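Local coordinates for protein putative peptidase (Chlamydophila abortus, PDB 3CE2) that probably acts as a zinc-dependent oligopeptidase of the M3B family, cleaving a variety of small bioactive peptides, at residues V473-F478 and F533-Y538; S68-L73 and A146-Y151; I285-K290 and K594-I599; A253-A258 and N264-A269. One frame throughout, in Å; residues are numbered along the deposited sequence.

Interaction 1. Residues V473-F478 and F533-Y538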
loop_
_atom_site.group_PDB
_atom_site.type_symbol
_atom_site.label_atom_id
_atom_site.label_comp_id
_atom_site.label_asym_id
_atom_site.label_seq_id
_atom_site.Cartn_x
_atom_site.Cartn_y
_atom_site.Cartn_z
ATOM N N VAL A 473 1.480 14.042 0.628
ATOM C CA VAL A 473 2.379 14.742 1.528
ATOM C C VAL A 473 1.607 15.901 2.183
ATOM O O VAL A 473 1.784 16.229 3.370
ATOM C CB VAL A 473 3.628 15.216 0.773
ATOM C CG1 VAL A 473 4.444 16.161 1.628
ATOM C CG2 VAL A 473 4.463 14.019 0.339
ATOM N N LEU A 474 0.703 16.498 1.423
ATOM C CA LEU A 474 -0.221 17.425 2.051
ATOM C C LEU A 474 -0.902 16.740 3.232
ATOM O O LEU A 474 -0.795 17.243 4.359
ATOM C CB LEU A 474 -1.238 17.950 1.045
ATOM C CG LEU A 474 -2.026 19.211 1.401
ATOM C CD1 LEU A 474 -2.789 19.619 0.193
ATOM C CD2 LEU A 474 -2.977 18.958 2.524
ATOM N N PHE A 475 -1.560 15.589 2.998
ATOM C CA PHE A 475 -2.233 14.861 4.087
ATOM C C PHE A 475 -1.225 14.693 5.229
ATOM O O PHE A 475 -1.550 14.934 6.414
ATOM C CB PHE A 475 -2.830 13.485 3.689
ATOM C CG PHE A 475 -3.930 13.517 2.580
ATOM C CD1 PHE A 475 -4.658 14.673 2.269
ATOM C CD2 PHE A 475 -4.281 12.329 1.893
ATOM C CE1 PHE A 475 -5.684 14.656 1.279
ATOM C CE2 PHE A 475 -5.293 12.313 0.920
ATOM C CZ PHE A 475 -5.995 13.490 0.616
ATOM N N ALA A 476 0.005 14.318 4.883
ATOM C CA ALA A 476 1.038 14.064 5.912
ATOM C C ALA A 476 1.348 15.257 6.796
ATOM O O ALA A 476 1.446 15.095 8.012
ATOM C CB ALA A 476 2.299 13.530 5.309
ATOM N N SER A 477 1.494 16.454 6.232
ATOM C CA SER A 477 1.754 17.594 7.118
ATOM C C SER A 477 0.534 17.915 7.949
ATOM O O SER A 477 0.647 18.263 9.146
ATOM C CB SER A 477 2.219 18.844 6.376
ATOM O OG SER A 477 1.691 18.836 5.088
ATOM N N PHE A 478 -0.632 17.798 7.316
ATOM C CA PHE A 478 -1.864 18.021 8.041
ATOM C C PHE A 478 -1.897 17.116 9.261
ATOM O O PHE A 478 -2.082 17.575 10.397
ATOM C CB PHE A 478 -3.082 17.762 7.171
ATOM C CG PHE A 478 -4.357 18.012 7.890
ATOM C CD1 PHE A 478 -4.588 19.239 8.484
ATOM C CD2 PHE A 478 -5.309 17.006 8.033
ATOM C CE1 PHE A 478 -5.762 19.470 9.178
ATOM C CE2 PHE A 478 -6.492 17.236 8.735
ATOM C CZ PHE A 478 -6.715 18.469 9.303
ATOM N N PHE A 533 -0.408 7.943 10.653
ATOM C CA PHE A 533 0.836 8.163 9.973
ATOM C C PHE A 533 1.267 7.029 9.068
ATOM O O PHE A 533 2.391 6.544 9.177
ATOM C CB PHE A 533 1.929 8.397 11.003
ATOM C CG PHE A 533 1.764 9.668 11.779
ATOM C CD1 PHE A 533 1.275 9.642 13.080
ATOM C CD2 PHE A 533 2.101 10.890 11.208
ATOM C CE1 PHE A 533 1.116 10.801 13.788
ATOM C CE2 PHE A 533 1.960 12.060 11.923
ATOM C CZ PHE A 533 1.468 12.018 13.209
ATOM N N TYR A 534 0.410 6.600 8.162
ATOM C CA TYR A 534 0.911 5.641 7.211
ATOM C C TYR A 534 0.903 6.199 5.797
ATOM O O TYR A 534 1.719 5.805 4.955
ATOM C CB TYR A 534 0.207 4.278 7.352
ATOM C CG TYR A 534 -1.046 4.102 6.546
ATOM C CD1 TYR A 534 -0.980 3.578 5.257
ATOM C CD2 TYR A 534 -2.295 4.413 7.090
ATOM C CE1 TYR A 534 -2.113 3.400 4.479
ATOM C CE2 TYR A 534 -3.495 4.242 6.350
ATOM N N VAL A 535 0.008 7.151 5.557
ATOM C CA VAL A 535 -0.081 7.824 4.262
ATOM C C VAL A 535 1.247 8.350 3.668
ATOM O O VAL A 535 1.490 8.209 2.458
ATOM C CB VAL A 535 -1.198 8.897 4.264
ATOM C CG1 VAL A 535 -0.935 9.962 3.262
ATOM C CG2 VAL A 535 -2.537 8.247 3.966
ATOM N N TYR A 536 2.132 8.902 4.491
ATOM C CA TYR A 536 3.443 9.316 3.958
ATOM C C TYR A 536 4.129 8.189 3.186
ATOM O O TYR A 536 4.835 8.448 2.213
ATOM C CB TYR A 536 4.365 9.896 5.044
ATOM C CG TYR A 536 5.113 8.868 5.835
ATOM C CD1 TYR A 536 6.474 8.669 5.629
ATOM C CD2 TYR A 536 4.462 8.086 6.789
ATOM C CE1 TYR A 536 7.184 7.692 6.358
ATOM C CE2 TYR A 536 5.144 7.118 7.513
ATOM C CZ TYR A 536 6.510 6.925 7.294
ATOM O OH TYR A 536 7.194 5.967 8.008
ATOM N N GLN A 537 3.889 6.939 3.582
ATOM C CA GLN A 537 4.524 5.805 2.902
ATOM C C GLN A 537 4.121 5.685 1.438
ATOM O O GLN A 537 4.821 5.053 0.655
ATOM C CB GLN A 537 4.243 4.484 3.610
ATOM C CG GLN A 537 4.397 4.516 5.119
ATOM C CD GLN A 537 4.145 3.157 5.749
ATOM O OE1 GLN A 537 3.674 2.244 5.088
ATOM N NE2 GLN A 537 4.461 3.017 7.025
ATOM N N TYR A 538 2.996 6.268 1.048
ATOM C CA TYR A 538 2.634 6.233 -0.380
ATOM C C TYR A 538 3.630 7.050 -1.163
ATOM O O TYR A 538 4.104 6.648 -2.219
ATOM C CB TYR A 538 1.233 6.791 -0.632
ATOM C CG TYR A 538 0.106 5.940 -0.080
ATOM C CD1 TYR A 538 0.285 4.578 0.174
ATOM C CD2 TYR A 538 -1.145 6.491 0.166
ATOM C CE1 TYR A 538 -0.756 3.792 0.675
ATOM C CE2 TYR A 538 -2.191 5.718 0.651
ATOM C CZ TYR A 538 -1.991 4.377 0.905
ATOM O OH TYR A 538 -3.034 3.626 1.393
#
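Phe-475 and Ala-476 meet Val-535 and Tyr-536 in two apolar touches made close to the backbone. CG1 of Val-535 lies 4.0 Å from CB of Phe-475. The same methyl is 4.3 Å from CD2 of Phe-475, so it sits at the edge of that ring, near its plane, and does not cover a face. The second touch joins CB of Ala-476 to CB of Tyr-536 at 4.2 Å. Both atoms are beta carbons, which fits the close backbones, with CA of Ala-476 5.7 Å from CA of Tyr-536. No hydrogen bond links the segments.

In Phe-475 the backbone directs CB toward the valine, and CG beside the backbone N (chi1 -61°) leaves a ring edge near CG1. In Tyr-536, CG falls between the backbone N and the carbonyl carbon (chi1 83°), and the phenol leads away, so that only CB meets the alanine. CG of Gln-537 lies 3.6 Å above one face of that phenol, toward the rim, and O of Phe-533 lies in plane at an edge.

Further out, Tyr-281 ties both sides together, its OH hydrogen-bonding Ala-476 O while its ring meets that of Tyr-536. The side chain of Val-535 is about 11 Å from that of Glu-430, which binds zinc with His-402 and His-406, placing this packing within the helical core near the metal centre. Helix 451-487 is thereby set against helix 536-553; helix 278-289 packs on Val-473 and Ser-477, helix 494-509 on Leu-474, Phe-475 and Phe-478, and helix 266-271 on Phe-533 and Tyr-536.

Interaction 2. Residues S68-L73 and A146-Y151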
loop_
_atom_site.group_PDB
_atom_site.type_symbol
_atom_site.label_atom_id
_atom_site.label_comp_id
_atom_site.label_asym_id
_atom_site.label_seq_id
_atom_site.Cartn_x
_atom_site.Cartn_y
_atom_site.Cartn_z
ATOM N N SER A 68 16.983 -22.753 23.869
ATOM C CA SER A 68 15.561 -22.994 23.997
ATOM C C SER A 68 14.788 -22.087 23.042
ATOM O O SER A 68 13.878 -22.526 22.322
ATOM C CB SER A 68 15.105 -22.745 25.428
ATOM O OG SER A 68 13.894 -23.433 25.660
ATOM N N LEU A 69 15.174 -20.818 23.046
ATOM C CA LEU A 69 14.564 -19.818 22.193
ATOM C C LEU A 69 14.746 -20.230 20.750
ATOM O O LEU A 69 13.819 -20.174 19.961
ATOM C CB LEU A 69 15.206 -18.481 22.473
ATOM C CG LEU A 69 14.807 -17.225 21.739
ATOM C CD1 LEU A 69 13.310 -17.054 21.744
ATOM C CD2 LEU A 69 15.491 -16.051 22.466
ATOM N N LEU A 70 15.930 -20.702 20.406
ATOM C CA LEU A 70 16.143 -21.118 19.040
ATOM C C LEU A 70 15.166 -22.233 18.719
ATOM O O LEU A 70 14.593 -22.282 17.639
ATOM C CB LEU A 70 17.573 -21.585 18.817
ATOM C CG LEU A 70 17.690 -22.443 17.550
ATOM C CD1 LEU A 70 17.684 -21.586 16.288
ATOM C CD2 LEU A 70 18.925 -23.272 17.604
ATOM N N SER A 71 14.976 -23.131 19.671
ATOM C CA SER A 71 14.027 -24.217 19.499
ATOM C C SER A 71 12.587 -23.708 19.266
ATOM O O SER A 71 11.899 -24.171 18.352
ATOM C CB SER A 71 14.062 -25.130 20.715
ATOM O OG SER A 71 13.190 -26.221 20.513
ATOM N N LEU A 72 12.151 -22.763 20.099
ATOM C CA LEU A 72 10.865 -22.088 19.950
ATOM C C LEU A 72 10.641 -21.503 18.546
ATOM O O LEU A 72 9.715 -21.914 17.826
ATOM C CB LEU A 72 10.770 -20.978 20.980
ATOM C CG LEU A 72 9.564 -20.074 20.826
ATOM C CD1 LEU A 72 8.331 -20.932 20.722
ATOM C CD2 LEU A 72 9.458 -19.128 22.019
ATOM N N LEU A 73 11.495 -20.552 18.166
ATOM C CA LEU A 73 11.443 -19.932 16.850
ATOM C C LEU A 73 11.396 -20.997 15.757
ATOM O O LEU A 73 10.566 -20.944 14.862
ATOM C CB LEU A 73 12.675 -19.056 16.629
ATOM C CG LEU A 73 12.918 -17.922 17.612
ATOM C CD1 LEU A 73 14.122 -17.119 17.178
ATOM C CD2 LEU A 73 11.694 -17.014 17.726
ATOM N N ALA A 146 21.910 -16.345 15.522
ATOM C CA ALA A 146 22.392 -15.307 14.590
ATOM C C ALA A 146 21.535 -15.146 13.330
ATOM O O ALA A 146 21.406 -14.049 12.831
ATOM C CB ALA A 146 23.895 -15.487 14.229
ATOM N N PRO A 147 20.990 -16.244 12.787
ATOM C CA PRO A 147 20.094 -16.106 11.615
ATOM C C PRO A 147 18.769 -15.413 11.896
ATOM O O PRO A 147 18.058 -15.073 10.960
ATOM C CB PRO A 147 19.831 -17.562 11.187
ATOM C CG PRO A 147 21.000 -18.366 11.809
ATOM C CD PRO A 147 21.240 -17.660 13.129
ATOM N N TYR A 148 18.451 -15.214 13.170
ATOM C CA TYR A 148 17.167 -14.670 13.590
ATOM C C TYR A 148 17.403 -13.386 14.339
ATOM O O TYR A 148 16.627 -13.019 15.215
ATOM C CB TYR A 148 16.418 -15.657 14.497
ATOM C CG TYR A 148 16.353 -17.059 13.931
ATOM C CD1 TYR A 148 15.338 -17.434 13.040
ATOM C CD2 TYR A 148 17.330 -18.002 14.250
ATOM C CE1 TYR A 148 15.290 -18.712 12.497
ATOM C CE2 TYR A 148 17.299 -19.280 13.701
ATOM C CZ TYR A 148 16.277 -19.627 12.833
ATOM O OH TYR A 148 16.250 -20.901 12.324
ATOM N N ARG A 149 18.474 -12.692 13.993
ATOM C CA ARG A 149 18.835 -11.482 14.729
ATOM C C ARG A 149 17.873 -10.309 14.468
ATOM O O ARG A 149 17.403 -9.654 15.389
ATOM C CB ARG A 149 20.275 -11.077 14.415
ATOM C CG ARG A 149 21.034 -10.604 15.625
ATOM C CD ARG A 149 22.123 -9.608 15.240
ATOM N NE ARG A 149 22.671 -8.959 16.443
ATOM C CZ ARG A 149 22.482 -7.680 16.781
ATOM N NH1 ARG A 149 23.013 -7.219 17.897
ATOM N NH2 ARG A 149 21.768 -6.859 16.012
ATOM N N PHE A 150 17.598 -10.035 13.204
ATOM C CA PHE A 150 16.731 -8.933 12.864
ATOM C C PHE A 150 15.314 -9.186 13.388
ATOM O O PHE A 150 14.692 -8.316 14.036
ATOM C CB PHE A 150 16.700 -8.742 11.373
ATOM C CG PHE A 150 15.777 -7.672 10.946
ATOM C CD1 PHE A 150 15.858 -6.409 11.535
ATOM C CD2 PHE A 150 14.832 -7.909 9.949
ATOM C CE1 PHE A 150 15.014 -5.381 11.138
ATOM C CE2 PHE A 150 13.979 -6.902 9.544
ATOM C CZ PHE A 150 14.066 -5.624 10.146
ATOM N N TYR A 151 14.833 -10.393 13.121
ATOM C CA TYR A 151 13.582 -10.834 13.655
ATOM C C TYR A 151 13.500 -10.526 15.145
ATOM O O TYR A 151 12.570 -9.878 15.595
ATOM C CB TYR A 151 13.377 -12.324 13.404
ATOM C CG TYR A 151 12.048 -12.799 13.934
ATOM C CD1 TYR A 151 10.883 -12.639 13.190
ATOM C CD2 TYR A 151 11.947 -13.371 15.191
ATOM C CE1 TYR A 151 9.670 -13.050 13.671
ATOM C CE2 TYR A 151 10.728 -13.781 15.681
ATOM C CZ TYR A 151 9.604 -13.607 14.909
ATOM O OH TYR A 151 8.408 -14.017 15.385
#
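Leu-70 lays its CD1 methyl against the ring of Tyr-148, 3.5 Å from CE2 and 4.1 Å from CD2. The methyl approaches the ring obliquely. The leucine reaches it because its CG is anti to the backbone N (chi1 161°), which carries the branched end toward the second segment although its CB bond leaves the helix to one side.

Leu-73, one turn further on, divides its two methyls between two tyrosines. CD1 lies 3.8 Å from CB of Tyr-148 and 3.9 Å from CG of the same residue, at the root of the ring. CD2 reaches CE2 of Tyr-151 at 3.9 Å, again obliquely. The leucine runs antiparallel to both tyrosine side chains, sliding past each. Leu-73 is buried and touches both tyrosines, and it contributes more of the interface than any other residue of the two segments.

The interface is wholly apolar, with no hydrogen bond across it. It remains side-chain mediated: the closest CA atoms, those of Leu-73 and Tyr-148, are 8.4 Å apart. Tyr-148 occupies the N-cap position of helix 149-156, and CB of Pro-147 lies 3.9 Å above one face of its ring, offset toward the rim. His-420 also meets that ring and hydrogen-bonds Pro-147 O through NE2, while Tyr-151 makes an edge-to-face contact with Phe-77.

This is structural packing away from the zinc sites, in the N-terminal region. It fastens the early part of the long helix 66-96 to the first turn of helix 149-156, with Leu-145 of the preceding loop touching Leu-69 and Leu-70.

Interaction 3. Residues I285-K290 and K594-I599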
loop_
_atom_site.group_PDB
_atom_site.type_symbol
_atom_site.label_atom_id
_atom_site.label_comp_id
_atom_site.label_asym_id
_atom_site.label_seq_id
_atom_site.Cartn_x
_atom_site.Cartn_y
_atom_site.Cartn_z
ATOM N N ILE A 285 8.241 16.430 4.096
ATOM C CA ILE A 285 7.273 17.526 4.041
ATOM C C ILE A 285 7.913 18.852 3.589
ATOM O O ILE A 285 7.362 19.563 2.730
ATOM C CB ILE A 285 6.584 17.737 5.403
ATOM C CG1 ILE A 285 5.678 16.550 5.732
ATOM C CG2 ILE A 285 5.776 19.023 5.382
ATOM C CD1 ILE A 285 5.323 16.454 7.202
ATOM N N ASP A 286 9.076 19.179 4.161
ATOM C CA ASP A 286 9.728 20.442 3.854
ATOM C C ASP A 286 10.150 20.464 2.391
ATOM O O ASP A 286 9.822 21.405 1.650
ATOM C CB ASP A 286 10.893 20.726 4.809
ATOM C CG ASP A 286 10.456 20.712 6.310
ATOM O OD1 ASP A 286 9.250 20.893 6.600
ATOM O OD2 ASP A 286 11.312 20.513 7.217
ATOM N N ILE A 287 10.837 19.422 1.943
ATOM C CA ILE A 287 11.325 19.432 0.564
ATOM C C ILE A 287 10.169 19.487 -0.425
ATOM O O ILE A 287 10.226 20.207 -1.418
ATOM C CB ILE A 287 12.278 18.252 0.245
ATOM C CG1 ILE A 287 13.735 18.691 0.380
ATOM C CG2 ILE A 287 12.145 17.866 -1.179
ATOM C CD1 ILE A 287 14.216 18.905 1.832
ATOM N N VAL A 288 9.109 18.741 -0.138
ATOM C CA VAL A 288 7.977 18.707 -1.034
ATOM C C VAL A 288 7.311 20.078 -1.127
ATOM O O VAL A 288 7.046 20.556 -2.225
ATOM C CB VAL A 288 6.973 17.613 -0.648
ATOM C CG1 VAL A 288 5.691 17.808 -1.412
ATOM C CG2 VAL A 288 7.546 16.253 -0.995
ATOM N N LYS A 289 7.065 20.723 0.011
ATOM C CA LYS A 289 6.532 22.090 -0.010
ATOM C C LYS A 289 7.408 23.039 -0.822
ATOM O O LYS A 289 6.893 23.842 -1.589
ATOM C CB LYS A 289 6.392 22.647 1.400
ATOM C CG LYS A 289 5.255 22.045 2.182
ATOM C CD LYS A 289 5.159 22.665 3.575
ATOM C CE LYS A 289 4.075 21.973 4.389
ATOM N NZ LYS A 289 3.849 22.669 5.687
ATOM N N LYS A 290 8.729 22.962 -0.655
ATOM C CA LYS A 290 9.605 23.813 -1.445
ATOM C C LYS A 290 9.567 23.481 -2.930
ATOM O O LYS A 290 10.129 24.233 -3.718
ATOM C CB LYS A 290 11.045 23.764 -0.964
ATOM C CG LYS A 290 11.320 24.434 0.376
ATOM C CD LYS A 290 12.790 24.284 0.675
ATOM C CE LYS A 290 13.029 23.944 2.131
ATOM N NZ LYS A 290 14.092 22.902 2.286
ATOM N N LYS A 594 16.178 12.816 -7.386
ATOM C CA LYS A 594 16.093 11.944 -8.559
ATOM C C LYS A 594 14.628 11.777 -8.991
ATOM O O LYS A 594 14.309 11.721 -10.186
ATOM C CB LYS A 594 16.734 10.585 -8.263
ATOM C CG LYS A 594 18.237 10.515 -8.491
ATOM C CD LYS A 594 18.539 10.852 -9.943
ATOM C CE LYS A 594 19.934 10.452 -10.372
ATOM N NZ LYS A 594 20.162 10.931 -11.771
ATOM N N ALA A 595 13.731 11.707 -8.017
ATOM C CA ALA A 595 12.316 11.620 -8.319
ATOM C C ALA A 595 11.879 12.877 -9.045
ATOM O O ALA A 595 11.286 12.814 -10.121
ATOM C CB ALA A 595 11.517 11.445 -7.033
ATOM N N PHE A 596 12.181 14.025 -8.453
ATOM C CA PHE A 596 11.809 15.301 -9.051
ATOM C C PHE A 596 12.356 15.480 -10.470
ATOM O O PHE A 596 11.683 16.033 -11.351
ATOM C CB PHE A 596 12.251 16.449 -8.156
ATOM C CG PHE A 596 11.424 16.597 -6.918
ATOM C CD1 PHE A 596 10.106 16.208 -6.903
ATOM C CD2 PHE A 596 11.948 17.181 -5.787
ATOM C CE1 PHE A 596 9.331 16.364 -5.774
ATOM C CE2 PHE A 596 11.179 17.341 -4.651
ATOM C CZ PHE A 596 9.858 16.922 -4.653
ATOM N N CYS A 597 13.565 14.988 -10.698
ATOM C CA CYS A 597 14.130 15.001 -12.045
ATOM C C CYS A 597 13.237 14.313 -13.050
ATOM O O CYS A 597 12.939 14.843 -14.116
ATOM C CB CYS A 597 15.507 14.342 -12.054
ATOM S SG CYS A 597 16.761 15.402 -11.313
ATOM N N PHE A 598 12.829 13.106 -12.706
ATOM C CA PHE A 598 11.936 12.341 -13.541
ATOM C C PHE A 598 10.661 13.128 -13.843
ATOM O O PHE A 598 10.192 13.165 -14.978
ATOM C CB PHE A 598 11.584 11.042 -12.820
ATOM C CG PHE A 598 10.740 10.114 -13.627
ATOM C CD1 PHE A 598 11.320 9.039 -14.299
ATOM C CD2 PHE A 598 9.370 10.306 -13.713
ATOM C CE1 PHE A 598 10.543 8.176 -15.043
ATOM C CE2 PHE A 598 8.583 9.445 -14.467
ATOM C CZ PHE A 598 9.167 8.382 -15.137
ATOM N N ILE A 599 10.101 13.760 -12.823
ATOM C CA ILE A 599 8.845 14.455 -12.993
ATOM C C ILE A 599 9.049 15.667 -13.894
ATOM O O ILE A 599 8.283 15.886 -14.837
ATOM C CB ILE A 599 8.273 14.836 -11.628
ATOM C CG1 ILE A 599 7.947 13.562 -10.851
ATOM C CG2 ILE A 599 7.042 15.675 -11.759
ATOM C CD1 ILE A 599 7.915 13.765 -9.386
#
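Ile-287 and Val-288 receive the ring of Phe-596 in a sparse helix-to-helix contact of the largely helical M3 peptidase fold, joining helix 278-289 to helix 590-607. The helices are not in close backbone contact: the nearest CA atoms, those of Val-288 and Phe-596, are 9.5 Å apart. The phenylalanine bridges this gap, and the surface buried between the segments is correspondingly small, 95 Å².

The apolar contacts all involve the rim of that ring. CG2 of Ile-287 is 3.6 Å from CE2 of Phe-596, and the two side chains lie at a slant to each other. CG2 of Val-288 is more loosely placed, 4.4 Å from CZ of Phe-596. Both methyls lie at the ring edge, near its plane, so these two methyls meet the rim and not a face. With CG beside the backbone N of Phe-596 (chi1 -73°), the ring projects from its helix toward helix 278-289.

No hydrogen bond crosses the interface; backbone bonds run within each helix, for example from Lys-289 N to Ile-285 O at 3.0 Å and from Ile-599 N to Ala-595 O at 3.1 Å.

Of the charged groups, Lys-594 forms a salt bridge through NZ with Glu-556. The apolar patch is extended by Ile-592, which touches both Ile-287 and Val-288, and by Phe-470 and Val-473 of helix 451-487, which pack on Val-288. The contact lies away from the zinc sites.

The two methyls that receive the ring, CG2 of Ile-287 and CG2 of Val-288, are 4.9 Å apart, and CZ of Phe-596 lies 4.3 Å from the isoleucine one.

Interaction 4. Residues A253-A258 and N264-A269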
loop_
_atom_site.group_PDB
_atom_site.type_symbol
_atom_site.label_atom_id
_atom_site.label_comp_id
_atom_site.label_asym_id
_atom_site.label_seq_id
_atom_site.Cartn_x
_atom_site.Cartn_y
_atom_site.Cartn_z
ATOM N N ALA A 253 -6.879 9.816 20.904
ATOM C CA ALA A 253 -6.588 8.406 21.118
ATOM C C ALA A 253 -5.094 8.137 20.899
ATOM O O ALA A 253 -4.438 7.526 21.740
ATOM C CB ALA A 253 -7.432 7.547 20.214
ATOM N N HIS A 254 -4.549 8.619 19.786
ATOM C CA HIS A 254 -3.139 8.414 19.524
ATOM C C HIS A 254 -2.293 9.040 20.609
ATOM O O HIS A 254 -1.312 8.440 21.053
ATOM C CB HIS A 254 -2.737 8.955 18.160
ATOM C CG HIS A 254 -3.442 8.282 17.037
ATOM N ND1 HIS A 254 -3.672 8.896 15.827
ATOM C CD2 HIS A 254 -4.012 7.059 16.957
ATOM C CE1 HIS A 254 -4.337 8.068 15.041
ATOM N NE2 HIS A 254 -4.561 6.947 15.704
ATOM N N VAL A 255 -2.685 10.226 21.059
ATOM C CA VAL A 255 -1.956 10.898 22.141
ATOM C C VAL A 255 -1.980 10.077 23.418
ATOM O O VAL A 255 -0.993 9.991 24.123
ATOM C CB VAL A 255 -2.521 12.274 22.415
ATOM C CG1 VAL A 255 -1.830 12.911 23.615
ATOM C CG2 VAL A 255 -2.369 13.134 21.181
ATOM N N PHE A 256 -3.112 9.453 23.697
ATOM C CA PHE A 256 -3.229 8.623 24.878
ATOM C C PHE A 256 -2.249 7.466 24.805
ATOM O O PHE A 256 -1.486 7.246 25.738
ATOM C CB PHE A 256 -4.663 8.122 25.018
ATOM C CG PHE A 256 -4.806 6.863 25.833
ATOM C CD1 PHE A 256 -4.787 6.906 27.223
ATOM C CD2 PHE A 256 -5.010 5.641 25.210
ATOM C CE1 PHE A 256 -4.957 5.762 27.974
ATOM C CE2 PHE A 256 -5.182 4.482 25.953
ATOM C CZ PHE A 256 -5.145 4.547 27.338
ATOM N N TYR A 257 -2.265 6.735 23.697
ATOM C CA TYR A 257 -1.385 5.580 23.541
ATOM C C TYR A 257 0.096 5.982 23.500
ATOM O O TYR A 257 0.941 5.315 24.081
ATOM C CB TYR A 257 -1.721 4.827 22.263
ATOM C CG TYR A 257 -2.903 3.858 22.310
ATOM C CD1 TYR A 257 -2.910 2.765 23.184
ATOM C CD2 TYR A 257 -3.983 3.994 21.419
ATOM C CE1 TYR A 257 -3.969 1.850 23.188
ATOM C CE2 TYR A 257 -5.050 3.085 21.420
ATOM C CZ TYR A 257 -5.037 2.016 22.305
ATOM O OH TYR A 257 -6.090 1.107 22.309
ATOM N N ALA A 258 0.407 7.073 22.813
ATOM C CA ALA A 258 1.786 7.511 22.663
ATOM C C ALA A 258 2.431 7.870 23.994
ATOM O O ALA A 258 3.535 7.431 24.303
ATOM C CB ALA A 258 1.857 8.714 21.736
ATOM N N ASN A 264 7.721 10.295 22.762
ATOM C CA ASN A 264 7.718 11.745 22.889
ATOM C C ASN A 264 6.752 12.475 21.973
ATOM O O ASN A 264 6.710 13.709 21.970
ATOM C CB ASN A 264 9.123 12.287 22.614
ATOM C CG ASN A 264 10.091 11.976 23.733
ATOM O OD1 ASN A 264 9.780 12.165 24.915
ATOM N ND2 ASN A 264 11.275 11.495 23.371
ATOM N N SER A 265 6.008 11.723 21.169
ATOM C CA SER A 265 5.044 12.290 20.232
ATOM C C SER A 265 4.428 11.118 19.500
ATOM O O SER A 265 4.960 10.013 19.570
ATOM C CB SER A 265 5.738 13.196 19.232
ATOM O OG SER A 265 6.563 12.407 18.406
ATOM N N CYS A 266 3.324 11.352 18.791
ATOM C CA CYS A 266 2.592 10.261 18.143
ATOM C C CYS A 266 3.329 9.791 16.917
ATOM O O CYS A 266 3.329 8.593 16.609
ATOM C CB CYS A 266 1.187 10.707 17.761
ATOM S SG CYS A 266 0.284 11.365 19.154
ATOM N N LEU A 267 3.950 10.748 16.224
ATOM C CA LEU A 267 4.816 10.451 15.096
ATOM C C LEU A 267 5.871 9.411 15.469
ATOM O O LEU A 267 6.032 8.411 14.760
ATOM C CB LEU A 267 5.488 11.719 14.580
ATOM C CG LEU A 267 6.405 11.538 13.361
ATOM C CD1 LEU A 267 5.652 11.132 12.078
ATOM C CD2 LEU A 267 7.167 12.811 13.134
ATOM N N GLN A 268 6.570 9.624 16.584
ATOM C CA GLN A 268 7.636 8.685 16.999
ATOM C C GLN A 268 7.030 7.358 17.328
ATOM O O GLN A 268 7.626 6.324 17.056
ATOM C CB GLN A 268 8.434 9.183 18.204
ATOM C CG GLN A 268 9.324 10.390 17.903
ATOM C CD GLN A 268 10.301 10.737 19.036
ATOM O OE1 GLN A 268 9.969 10.628 20.221
ATOM N NE2 GLN A 268 11.510 11.167 18.662
ATOM N N ALA A 269 5.836 7.389 17.910
ATOM C CA ALA A 269 5.119 6.154 18.215
ATOM C C ALA A 269 4.855 5.348 16.953
ATOM O O ALA A 269 5.019 4.139 16.941
ATOM C CB ALA A 269 3.805 6.440 18.962
#
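His-254 brings a flat group to the contact but touches Cys-266 through its stem: CB of His-254 lies 4.0 Å from SG of Cys-266. Its imidazole leads away from the second segment to meet the ring of His-483, planes at about 15°, and ND1 hydrogen-bonds His-483 NE2. The rings of Phe-256 and Tyr-257 lead away from the contact too, one face of the tyrosine taking CD2 of the phenylalanine near its rim.

The thiol is the central group. SG of Cys-266 lies 3.7 Å from N of Val-255 and 3.8 Å from CG2 of Val-255, resting on the helix backbone as much as on side chains. Two consecutive helices, 240-260 and 266-271, thus fold against each other across a short connection. Ser-265 is the N-cap of the second, its OG accepting a weak bond from Gln-268 N. Its side chain is about 7 Å from that of His-484, a zinc ligand with His-488, and Glu-487 OE2 receives Cys-266 N.

Where the helices come nearest, small residues meet: CB of Ala-258 is 4.0 Å from CA of Cys-266 and 4.1 Å from CB of Ala-269.

In the fold
Along the chain interaction 2 comes first, then interaction 4; interaction 3 opens next and closes only after interaction 1 has opened and closed. Interactions 1, 3 and 4 all belong to the M3 peptidase part of the chain. Interaction 1 is in the middle, its centre 15 Å from that of interaction 3 and 16 Å from that of interaction 4, and it touches both: Val-473 packs on Val-288, and Phe-533 on Leu-267. Interactions 3 and 4 do not touch, although helices 266-271 and 278-289 are consecutive. Helix 451-487 forms one side of interaction 1 and also touches Val-288 of interaction 3 and Val-255 and Cys-266 of interaction 4. Interaction 2 touches none of these, its nearest atoms about 13 Å from interaction 1.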